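Local coordinates for protein aminoglycoside acetyltransferase meta-AAC0020 (Uncultured bacterium, PDB 5F47) that probably transfers an acetyl group from acetyl-coenzyme A to an amino group of aminoglycoside antibiotics, as a GNAT-fold resistance enzyme, at residues 69-75 and 88-94; 25-29 and 42-48; 10-16 and 58-64. All coordinates share one frame; numbering follows the deposited sequence. Where two conformers were deposited one is given.

Contact 1 of 3, residues 69-75 and 88-94; sequences VGGLTSY and YIYDLAV
Thr73 meets both Tyr90 and Asp91 across this antiparallel pair. Thr73 O accepts from Tyr90 N at 2.9 Å, and Thr73 N gives a bond to Asp91 O. Two residues thus face one. This is a beta bulge at Tyr90 and Asp91, where the register slips by one residue between Leu92 and Ile89. The Thr73 hydroxyl joins in. Turned between the backbone N and the carbonyl carbon (chi1 54°), Thr73 OG1 accepts from Asp91 N at 3.2 Å. That bond is bent, 139° at the hydrogen.

On either side of the bulge the pairing is regular. Gly71 and Ala93 exchange two bonds, and so do Tyr75 and Tyr88, where Tyr88 N meets Tyr75 O at 2.8 Å.

The strands present two faces. On one, Leu72 CD2 comes to 4.2 Å from Ile89 CD1, and both side chains pack on helix 103-117. The other carries Thr73, Tyr75 and Asp91. Tyr75 and Tyr90 lie side by side and point the same way. Tyr90 CB sits in the plane of the Tyr75 ring, at its edge, 3.7 Å from Tyr75 CE1.

Further out, Tyr80 of the second subunit hydrogen-bonds through its OH to both Thr73 OG1 and Asp91 OD2. Tyr81 of that subunit also binds Asp91 OD2. Tyr75 OH is bonded to Glu78 O of the second subunit.

Strands 67-77 and 86-94 form the central beta hairpin of the GNAT fold. A bulge in the second strand of this hairpin is a feature of the family, where it lies at the acetyl-coenzyme A cleft.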
loop_
_atom_site.group_PDB
_atom_site.type_symbol
_atom_site.label_atom_id
_atom_site.label_comp_id
_atom_site.label_asym_id
_atom_site.label_seq_id
_atom_site.Cartn_x
_atom_site.Cartn_y
_atom_site.Cartn_z
ATOM N N VAL B 69 -12.081 -21.198 0.705
ATOM C CA VAL B 69 -12.545 -21.081 -0.671
ATOM C C VAL B 69 -12.414 -19.644 -1.179
ATOM O O VAL B 69 -12.775 -19.327 -2.316
ATOM C CB VAL B 69 -13.998 -21.558 -0.812
ATOM C CG1 VAL B 69 -14.082 -23.065 -0.517
ATOM C CG2 VAL B 69 -14.921 -20.756 0.097
ATOM N N GLY B 70 -11.874 -18.779 -0.335
ATOM C CA GLY B 70 -11.632 -17.408 -0.733
ATOM C C GLY B 70 -10.990 -16.628 0.390
ATOM O O GLY B 70 -10.980 -17.076 1.532
ATOM N N GLY B 71 -10.413 -15.477 0.075
ATOM C CA GLY B 71 -9.933 -14.620 1.134
ATOM C C GLY B 71 -9.297 -13.358 0.618
ATOM O O GLY B 71 -9.130 -13.199 -0.596
ATOM N N LEU B 72 -8.937 -12.473 1.540
ATOM C CA LEU B 72 -8.235 -11.258 1.165
ATOM C C LEU B 72 -7.249 -10.895 2.255
ATOM O O LEU B 72 -7.378 -11.306 3.403
ATOM C CB LEU B 72 -9.212 -10.105 0.874
ATOM C CG LEU B 72 -10.017 -9.403 1.967
ATOM C CD1 LEU B 72 -9.157 -8.482 2.837
ATOM C CD2 LEU B 72 -11.145 -8.597 1.308
ATOM N N THR B 73 -6.245 -10.122 1.868
ATOM C CA THR B 73 -5.213 -9.647 2.782
ATOM C C THR B 73 -5.291 -8.136 2.820
ATOM O O THR B 73 -5.629 -7.505 1.809
ATOM C CB THR B 73 -3.821 -10.087 2.324
ATOM O OG1 THR B 73 -3.625 -9.655 0.965
ATOM C CG2 THR B 73 -3.699 -11.608 2.381
ATOM N N SER B 74 -4.982 -7.553 3.978
ATOM C CA SER B 74 -5.081 -6.097 4.102
ATOM C C SER B 74 -3.990 -5.574 5.048
ATOM O O SER B 74 -3.605 -6.243 6.008
ATOM C CB SER B 74 -6.501 -5.679 4.560
ATOM O OG SER B 74 -6.788 -6.166 5.857
ATOM N N TYR B 75 -3.474 -4.391 4.714
ATOM C CA TYR B 75 -2.435 -3.700 5.479
ATOM C C TYR B 75 -2.973 -2.396 6.037
ATOM O O TYR B 75 -3.603 -1.614 5.321
ATOM C CB TYR B 75 -1.227 -3.378 4.588
ATOM C CG TYR B 75 -0.486 -4.580 4.070
ATOM C CD1 TYR B 75 -0.901 -5.214 2.901
ATOM C CD2 TYR B 75 0.629 -5.065 4.731
ATOM C CE1 TYR B 75 -0.216 -6.322 2.407
ATOM C CE2 TYR B 75 1.335 -6.183 4.243
ATOM C CZ TYR B 75 0.886 -6.809 3.083
ATOM O OH TYR B 75 1.573 -7.892 2.574
ATOM N N TYR B 88 -5.405 -0.940 3.257
ATOM C CA TYR B 88 -5.059 -1.277 1.882
ATOM C C TYR B 88 -5.339 -2.747 1.658
ATOM O O TYR B 88 -4.620 -3.584 2.191
ATOM C CB TYR B 88 -3.563 -0.991 1.668
ATOM C CG TYR B 88 -3.010 -1.204 0.295
ATOM C CD1 TYR B 88 -3.823 -1.322 -0.819
ATOM C CD2 TYR B 88 -1.636 -1.274 0.115
ATOM C CE1 TYR B 88 -3.279 -1.509 -2.079
ATOM C CE2 TYR B 88 -1.087 -1.447 -1.139
ATOM C CZ TYR B 88 -1.910 -1.557 -2.229
ATOM O OH TYR B 88 -1.352 -1.725 -3.467
ATOM N N ILE B 89 -6.375 -3.072 0.897
ATOM C CA ILE B 89 -6.590 -4.465 0.496
ATOM C C ILE B 89 -5.594 -4.791 -0.603
ATOM O O ILE B 89 -5.597 -4.145 -1.654
ATOM C CB ILE B 89 -8.023 -4.699 -0.004
ATOM C CG1 ILE B 89 -9.026 -4.457 1.130
ATOM C CG2 ILE B 89 -8.169 -6.136 -0.543
ATOM C CD1 ILE B 89 -10.500 -4.471 0.642
ATOM N N TYR B 90 -4.731 -5.777 -0.360
ATOM C CA TYR B 90 -3.679 -6.060 -1.306
ATOM C C TYR B 90 -4.064 -7.147 -2.314
ATOM O O TYR B 90 -3.833 -6.990 -3.519
ATOM C CB TYR B 90 -2.384 -6.451 -0.560
ATOM C CG TYR B 90 -1.221 -6.520 -1.506
ATOM C CD1 TYR B 90 -0.545 -5.363 -1.897
ATOM C CD2 TYR B 90 -0.847 -7.734 -2.078
ATOM C CE1 TYR B 90 0.515 -5.435 -2.818
ATOM C CE2 TYR B 90 0.200 -7.812 -2.996
ATOM C CZ TYR B 90 0.874 -6.666 -3.357
ATOM O OH TYR B 90 1.899 -6.793 -4.276
ATOM N N ASP B 91 -4.581 -8.268 -1.812
ATOM C CA ASP B 91 -5.058 -9.372 -2.663
ATOM C C ASP B 91 -6.440 -9.817 -2.243
ATOM O O ASP B 91 -6.759 -9.799 -1.071
ATOM C CB ASP B 91 -4.139 -10.596 -2.568
ATOM C CG ASP B 91 -2.951 -10.538 -3.492
ATOM O OD1 ASP B 91 -3.063 -10.051 -4.647
ATOM O OD2 ASP B 91 -1.883 -11.037 -3.060
ATOM N N LEU B 92 -7.234 -10.238 -3.219
ATOM C CA LEU B 92 -8.523 -10.863 -2.960
ATOM C C LEU B 92 -8.721 -11.945 -4.017
ATOM O O LEU B 92 -8.533 -11.699 -5.213
ATOM C CB LEU B 92 -9.661 -9.828 -2.995
ATOM C CG LEU B 92 -11.100 -10.310 -2.797
ATOM C CD1 LEU B 92 -11.936 -9.202 -2.191
ATOM C CD2 LEU B 92 -11.721 -10.763 -4.110
ATOM N N ALA B 93 -9.084 -13.145 -3.585
ATOM C CA ALA B 93 -9.349 -14.207 -4.530
ATOM C C ALA B 93 -10.410 -15.141 -4.011
ATOM O O ALA B 93 -10.553 -15.328 -2.803
ATOM C CB ALA B 93 -8.065 -14.994 -4.849
ATOM N N VAL B 94 -11.138 -15.733 -4.948
ATOM C CA VAL B 94 -12.121 -16.762 -4.652
ATOM C C VAL B 94 -11.854 -17.957 -5.558
ATOM O O VAL B 94 -11.565 -17.792 -6.747
ATOM C CB VAL B 94 -13.555 -16.234 -4.834
ATOM C CG1 VAL B 94 -14.590 -17.358 -4.672
ATOM C CG2 VAL B 94 -13.819 -15.126 -3.832
#

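Contact 2 of 3, residues 25-29 and 42-48; sequences IQLIR and IPDSEHL
Ile42 has the most surface buried here and lies across Ile25, Ile28 and Arg29. Its CG1 branch, anti to the backbone N (chi1 -166°), carries CD1 between two isoleucines. Ile42 CD1 is 4.0 Å from Ile25 CG2 and also 4.0 Å from Ile28 CG2. Both crossings are at about a right angle.

The other branch works on the arginine: Ile42 CG2 comes to 3.5 Å from Arg29 NH2. Ile42 CB lies over one face of the guanidinium, offset toward its rim. A water accepts from Arg29 NH1 and from Ile42 N and so joins the two segments. Arg29 NH1 also makes a salt bridge with Glu32, which should help to hold the group in place.

Helices 21-34 and 45-53 are the pair that connects the first two strands of the GNAT fold. Asp44 is the N-cap of helix 45-53. Asp44 OD1 accepts from His47 N at 3.2 Å, met from above the carboxylate plane.

Ile28 and Leu48 reach toward each other tip to tip, with Ile28 CD1 3.9 Å from Leu48 CD2. Ile25 crosses Leu48 at about a right angle, with Ile25 CG1 4.1 Å from Leu48 CD1. Tyr80 of the second subunit packs on both Ile28 and Leu48.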
loop_
_atom_site.group_PDB
_atom_site.type_symbol
_atom_site.label_atom_id
_atom_site.label_comp_id
_atom_site.label_asym_id
_atom_site.label_seq_id
_atom_site.Cartn_x
_atom_site.Cartn_y
_atom_site.Cartn_z
ATOM N N ILE B 25 -1.744 -20.317 5.091
ATOM C CA ILE B 25 -1.048 -21.070 4.048
ATOM C C ILE B 25 -2.033 -21.574 2.999
ATOM O O ILE B 25 -1.753 -21.491 1.798
ATOM C CB ILE B 25 -0.242 -22.228 4.658
ATOM C CG1 ILE B 25 0.938 -21.640 5.433
ATOM C CG2 ILE B 25 0.271 -23.201 3.575
ATOM C CD1 ILE B 25 1.741 -22.666 6.212
ATOM N N GLN B 26 -3.195 -22.063 3.429
ATOM C CA GLN B 26 -4.237 -22.447 2.466
ATOM C C GLN B 26 -4.626 -21.279 1.566
ATOM O O GLN B 26 -4.792 -21.449 0.351
ATOM C CB GLN B 26 -5.486 -22.967 3.178
ATOM C CG GLN B 26 -5.395 -24.361 3.739
ATOM C CD GLN B 26 -6.693 -24.750 4.427
ATOM O OE1 GLN B 26 -7.751 -24.829 3.792
ATOM N NE2 GLN B 26 -6.624 -24.970 5.736
ATOM N N LEU B 27 -4.779 -20.091 2.152
ATOM C CA LEU B 27 -5.122 -18.920 1.355
ATOM C C LEU B 27 -4.013 -18.583 0.361
ATOM O O LEU B 27 -4.290 -18.268 -0.794
ATOM C CB LEU B 27 -5.407 -17.707 2.247
ATOM C CG LEU B 27 -5.818 -16.462 1.452
ATOM C CD1 LEU B 27 -7.098 -16.707 0.639
ATOM C CD2 LEU B 27 -5.986 -15.256 2.372
ATOM N N ILE B 28 -2.763 -18.667 0.809
ATOM C CA ILE B 28 -1.635 -18.357 -0.060
ATOM C C ILE B 28 -1.613 -19.345 -1.234
ATOM O O ILE B 28 -1.388 -18.944 -2.373
ATOM C CB ILE B 28 -0.317 -18.381 0.717
ATOM C CG1 ILE B 28 -0.290 -17.227 1.724
ATOM C CG2 ILE B 28 0.874 -18.269 -0.245
ATOM C CD1 ILE B 28 0.763 -17.387 2.817
ATOM N N ARG B 29 -1.892 -20.622 -0.974
ATOM C CA ARG B 29 -1.994 -21.589 -2.069
ATOM C C ARG B 29 -3.159 -21.281 -3.000
ATOM O O ARG B 29 -3.076 -21.523 -4.197
ATOM C CB ARG B 29 -2.137 -23.017 -1.537
ATOM C CG ARG B 29 -0.893 -23.532 -0.815
ATOM C CD ARG B 29 0.354 -23.441 -1.689
ATOM N NE ARG B 29 1.495 -24.112 -1.071
ATOM C CZ ARG B 29 2.719 -24.124 -1.590
ATOM N NH1 ARG B 29 2.972 -23.502 -2.740
ATOM N NH2 ARG B 29 3.695 -24.756 -0.952
ATOM N N ILE B 42 6.919 -20.949 -1.583
ATOM C CA ILE B 42 6.307 -20.304 -0.426
ATOM C C ILE B 42 7.415 -19.993 0.601
ATOM O O ILE B 42 8.323 -20.785 0.783
ATOM C CB ILE B 42 5.175 -21.186 0.174
ATOM C CG1 ILE B 42 4.327 -20.375 1.151
ATOM C CG2 ILE B 42 5.730 -22.478 0.799
ATOM C CD1 ILE B 42 3.054 -21.108 1.586
ATOM N N PRO B 43 7.370 -18.798 1.224
ATOM C CA PRO B 43 8.346 -18.502 2.283
ATOM C C PRO B 43 8.221 -19.477 3.443
ATOM O O PRO B 43 7.181 -20.126 3.554
ATOM C CB PRO B 43 7.960 -17.090 2.731
ATOM C CG PRO B 43 7.262 -16.502 1.567
ATOM C CD PRO B 43 6.533 -17.629 0.906
ATOM N N ASP B 44 9.227 -19.580 4.308
ATOM C CA ASP B 44 9.084 -20.543 5.389
ATOM C C ASP B 44 8.109 -20.039 6.439
ATOM O O ASP B 44 7.710 -18.861 6.455
ATOM C CB ASP B 44 10.433 -20.912 6.023
ATOM C CG ASP B 44 11.059 -19.792 6.829
ATOM O OD1 ASP B 44 10.539 -18.659 6.870
ATOM O OD2 ASP B 44 12.118 -20.062 7.437
ATOM N N SER B 45 7.685 -20.954 7.289
ATOM C CA SER B 45 6.587 -20.691 8.185
ATOM C C SER B 45 6.968 -19.729 9.297
ATOM O O SER B 45 6.112 -19.051 9.840
ATOM C CB SER B 45 6.068 -22.004 8.752
ATOM O OG SER B 45 5.432 -22.739 7.718
ATOM N N GLU B 46 8.247 -19.660 9.633
ATOM C CA GLU B 46 8.702 -18.662 10.592
ATOM C C GLU B 46 8.379 -17.261 10.085
ATOM O O GLU B 46 7.870 -16.411 10.823
ATOM C CB GLU B 46 10.202 -18.807 10.838
ATOM C CG GLU B 46 10.806 -17.722 11.708
ATOM C CD GLU B 46 12.300 -17.912 11.906
ATOM O OE1 GLU B 46 12.800 -19.027 11.639
ATOM O OE2 GLU B 46 12.975 -16.947 12.326
ATOM N N HIS B 47 8.665 -17.016 8.812
ATOM C CA HIS B 47 8.375 -15.723 8.212
ATOM C C HIS B 47 6.870 -15.457 8.158
ATOM O O HIS B 47 6.387 -14.368 8.517
ATOM C CB HIS B 47 8.972 -15.633 6.798
ATOM C CG HIS B 47 8.548 -14.396 6.068
ATOM N ND1 HIS B 47 9.055 -13.154 6.376
ATOM C CD2 HIS B 47 7.632 -14.202 5.092
ATOM C CE1 HIS B 47 8.487 -12.247 5.600
ATOM N NE2 HIS B 47 7.600 -12.852 4.829
ATOM N N LEU B 48 6.116 -16.454 7.705
ATOM C CA LEU B 48 4.682 -16.271 7.556
ATOM C C LEU B 48 4.015 -16.072 8.914
ATOM O O LEU B 48 3.069 -15.284 9.029
ATOM C CB LEU B 48 4.066 -17.459 6.816
ATOM C CG LEU B 48 4.478 -17.611 5.348
ATOM C CD1 LEU B 48 3.845 -18.858 4.750
ATOM C CD2 LEU B 48 4.098 -16.360 4.551
HETATM O O HOH W 1 5.820 -23.348 -2.826
#

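Contact 3 of 3, residues 10-16 and 58-64; sequences FLKIERL and YVFVALL
The antiparallel pair that starts the GNAT sheet brings Lys12, Glu14 and Leu16 against Leu63, Val61 and Val59. Strand 11-15 is an outermost strand of the sheet within this chain. Lys12 and Leu63 exchange two backbone bonds, and so do Glu14 and Val61. Leu16 adds one more, with Leu16 N lying 2.8 Å from Val59 O. A water closes this end: it donates to Leu16 O and accepts from Val59 N.

Leu16 packs with two branches. Leu16 CD1 touches Val59 CG1 at 3.6 Å, and Leu16 CD2 touches Val61 CG2, also at 3.6 Å. The leucine crosses Val61 at about a right angle. Glu14, extended beyond CG, crosses Leu63 in the same way, and Leu63 CD1 lies 3.6 Å from Glu14 CD.

On the other face Arg15 runs alongside Phe60. With CG anti to the backbone N (chi1 -176°), Arg15 places CG over one face of the Phe60 ring, toward its rim. Arg15 CG is 4.0 Å from the centroid of the Phe60 ring and 21° off its normal, a CH-pi contact. Beyond CG the arginine bends at chi3, and the guanidinium is turned 64° from the ring plane. On the same face Ile13 CD1 fills in against Ala62 CB at 3.7 Å.

Helices cover both faces of the pair. Phe24 of helix 21-34 touches Leu16 and Val59. Helix 103-117 covers the opposite face, where Phe114 meets the rings of Tyr58 and Phe60 edge-to-face. Strand 67-77 lies along the other edge of 57-64, joined to it by backbone bonds such as that of Phe60 with Leu72.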
loop_
_atom_site.group_PDB
_atom_site.type_symbol
_atom_site.label_atom_id
_atom_site.label_comp_id
_atom_site.label_asym_id
_atom_site.label_seq_id
_atom_site.Cartn_x
_atom_site.Cartn_y
_atom_site.Cartn_z
ATOM N N PHE B 10 -24.003 -22.136 4.632
ATOM C CA PHE B 10 -22.830 -22.943 4.950
ATOM C C PHE B 10 -21.572 -22.089 4.997
ATOM O O PHE B 10 -20.587 -22.449 5.638
ATOM C CB PHE B 10 -22.653 -24.061 3.924
ATOM C CG PHE B 10 -23.807 -25.014 3.869
ATOM C CD1 PHE B 10 -23.788 -26.183 4.608
ATOM C CD2 PHE B 10 -24.917 -24.735 3.091
ATOM C CE1 PHE B 10 -24.848 -27.059 4.563
ATOM C CE2 PHE B 10 -25.980 -25.607 3.043
ATOM C CZ PHE B 10 -25.946 -26.770 3.782
ATOM N N LEU B 11 -21.608 -20.960 4.306
ATOM C CA LEU B 11 -20.422 -20.125 4.184
ATOM C C LEU B 11 -20.096 -19.410 5.491
ATOM O O LEU B 11 -20.963 -18.803 6.114
ATOM C CB LEU B 11 -20.608 -19.110 3.060
ATOM C CG LEU B 11 -19.384 -18.283 2.680
ATOM C CD1 LEU B 11 -18.347 -19.144 1.985
ATOM C CD2 LEU B 11 -19.809 -17.130 1.789
ATOM N N LYS B 12 -18.833 -19.476 5.896
ATOM C CA LYS B 12 -18.375 -18.744 7.069
ATOM C C LYS B 12 -17.327 -17.729 6.644
ATOM O O LYS B 12 -16.439 -18.046 5.849
ATOM C CB LYS B 12 -17.797 -19.687 8.124
ATOM C CG LYS B 12 -18.765 -20.752 8.632
ATOM C CD LYS B 12 -19.875 -20.143 9.466
ATOM C CE LYS B 12 -20.783 -21.214 10.072
ATOM N NZ LYS B 12 -21.623 -21.917 9.054
ATOM N N ILE B 13 -17.440 -16.504 7.155
ATOM C CA ILE B 13 -16.429 -15.479 6.920
ATOM C C ILE B 13 -15.728 -15.206 8.234
ATOM O O ILE B 13 -16.380 -14.897 9.235
ATOM C CB ILE B 13 -17.022 -14.163 6.374
ATOM C CG1 ILE B 13 -17.769 -14.408 5.061
ATOM C CG2 ILE B 13 -15.929 -13.125 6.184
ATOM C CD1 ILE B 13 -16.871 -14.758 3.907
ATOM N N GLU B 14 -14.409 -15.347 8.243
ATOM C CA GLU B 14 -13.656 -15.249 9.480
ATOM C C GLU B 14 -12.396 -14.431 9.290
ATOM O O GLU B 14 -11.783 -14.443 8.219
ATOM C CB GLU B 14 -13.314 -16.647 10.012
ATOM C CG GLU B 14 -14.560 -17.449 10.406
ATOM C CD GLU B 14 -14.259 -18.838 10.949
ATOM O OE1 GLU B 14 -13.071 -19.167 11.150
ATOM O OE2 GLU B 14 -15.227 -19.599 11.177
ATOM N N ARG B 15 -12.022 -13.708 10.337
ATOM C CA ARG B 15 -10.781 -12.952 10.345
ATOM C C ARG B 15 -9.709 -13.798 11.024
ATOM O O ARG B 15 -9.929 -14.289 12.128
ATOM C CB ARG B 15 -10.971 -11.612 11.068
ATOM C CG ARG B 15 -9.733 -10.722 11.039
ATOM C CD ARG B 15 -9.997 -9.396 11.749
ATOM N NE ARG B 15 -9.920 -9.516 13.204
ATOM C CZ ARG B 15 -10.963 -9.483 14.030
ATOM N NH1 ARG B 15 -12.201 -9.341 13.564
ATOM N NH2 ARG B 15 -10.765 -9.593 15.336
ATOM N N LEU B 16 -8.569 -14.001 10.367
ATOM C CA LEU B 16 -7.559 -14.902 10.913
ATOM C C LEU B 16 -6.908 -14.339 12.170
ATOM O O LEU B 16 -6.642 -13.134 12.275
ATOM C CB LEU B 16 -6.488 -15.219 9.871
ATOM C CG LEU B 16 -6.923 -15.995 8.624
ATOM C CD1 LEU B 16 -5.666 -16.493 7.918
ATOM C CD2 LEU B 16 -7.873 -17.152 8.927
ATOM N N TYR B 58 -4.088 -7.791 8.445
ATOM C CA TYR B 58 -5.294 -8.569 8.736
ATOM C C TYR B 58 -5.750 -9.353 7.515
ATOM O O TYR B 58 -5.860 -8.811 6.417
ATOM C CB TYR B 58 -6.432 -7.667 9.213
ATOM C CG TYR B 58 -6.228 -7.072 10.573
ATOM C CD1 TYR B 58 -6.490 -7.816 11.717
ATOM C CD2 TYR B 58 -5.804 -5.765 10.722
ATOM C CE1 TYR B 58 -6.325 -7.273 12.980
ATOM C CE2 TYR B 58 -5.640 -5.213 11.981
ATOM C CZ TYR B 58 -5.896 -5.974 13.100
ATOM O OH TYR B 58 -5.742 -5.428 14.353
ATOM N N VAL B 59 -6.079 -10.620 7.754
ATOM C CA VAL B 59 -6.481 -11.555 6.718
ATOM C C VAL B 59 -7.917 -11.991 6.971
ATOM O O VAL B 59 -8.271 -12.360 8.095
ATOM C CB VAL B 59 -5.578 -12.803 6.700
ATOM C CG1 VAL B 59 -5.961 -13.725 5.560
ATOM C CG2 VAL B 59 -4.109 -12.407 6.580
ATOM N N PHE B 60 -8.755 -11.928 5.941
ATOM C CA PHE B 60 -10.122 -12.422 6.067
ATOM C C PHE B 60 -10.295 -13.598 5.128
ATOM O O PHE B 60 -9.861 -13.534 3.979
ATOM C CB PHE B 60 -11.134 -11.326 5.741
ATOM C CG PHE B 60 -11.126 -10.185 6.719
ATOM C CD1 PHE B 60 -10.147 -9.206 6.643
ATOM C CD2 PHE B 60 -12.078 -10.102 7.717
ATOM C CE1 PHE B 60 -10.126 -8.159 7.545
ATOM C CE2 PHE B 60 -12.063 -9.047 8.618
ATOM C CZ PHE B 60 -11.065 -8.088 8.530
ATOM N N VAL B 61 -10.927 -14.662 5.602
ATOM C CA VAL B 61 -11.136 -15.835 4.762
ATOM C C VAL B 61 -12.587 -16.275 4.688
ATOM O O VAL B 61 -13.408 -15.978 5.559
ATOM C CB VAL B 61 -10.281 -17.032 5.236
ATOM C CG1 VAL B 61 -8.797 -16.663 5.199
ATOM C CG2 VAL B 61 -10.682 -17.512 6.628
ATOM N N ALA B 62 -12.890 -16.996 3.615
ATOM C CA ALA B 62 -14.199 -17.613 3.447
ATOM C C ALA B 62 -14.032 -19.112 3.528
ATOM O O ALA B 62 -13.133 -19.677 2.902
ATOM C CB ALA B 62 -14.817 -17.214 2.129
ATOM N N LEU B 63 -14.904 -19.762 4.295
ATOM C CA LEU B 63 -14.771 -21.182 4.569
ATOM C C LEU B 63 -16.043 -21.919 4.221
ATOM O O LEU B 63 -17.137 -21.461 4.548
ATOM C CB LEU B 63 -14.453 -21.415 6.039
ATOM C CG LEU B 63 -13.075 -20.998 6.534
ATOM C CD1 LEU B 63 -13.192 -20.405 7.923
ATOM C CD2 LEU B 63 -12.162 -22.206 6.549
ATOM N N LEU B 64 -15.892 -23.045 3.537
ATOM C CA LEU B 64 -16.957 -24.028 3.433
ATOM C C LEU B 64 -16.470 -25.234 4.215
ATOM O O LEU B 64 -15.477 -25.863 3.841
ATOM C CB LEU B 64 -17.268 -24.370 1.983
ATOM C CG LEU B 64 -17.922 -23.207 1.241
ATOM C CD1 LEU B 64 -18.128 -23.559 -0.214
ATOM C CD2 LEU B 64 -19.264 -22.873 1.888
HETATM O O HOH W 2 -5.379 -11.687 10.253
#

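How the contacts relate
Contacts 1 and 3 belong to one sheet. Their centres are about 11 Å apart, and strands 57-64 and 67-77 are neighbours both in the sheet and in the chain. Gly70 O lies 2.8 Å from Ala62 N, a probable hydrogen bond. Contact 2 is about 15 Å from contact 1 and 17 Å from contact 3, between centres. Along the chain it is nested in the loop closed by contact 3; contact 1 follows. Helix 21-34 links all three, since Leu27 packs on Gly71 and Val59. Contacts 1 and 2 both reach the second subunit, whereas contact 3 does not. The arrangement thus ties the sheet and its covering helix to the dimer interface.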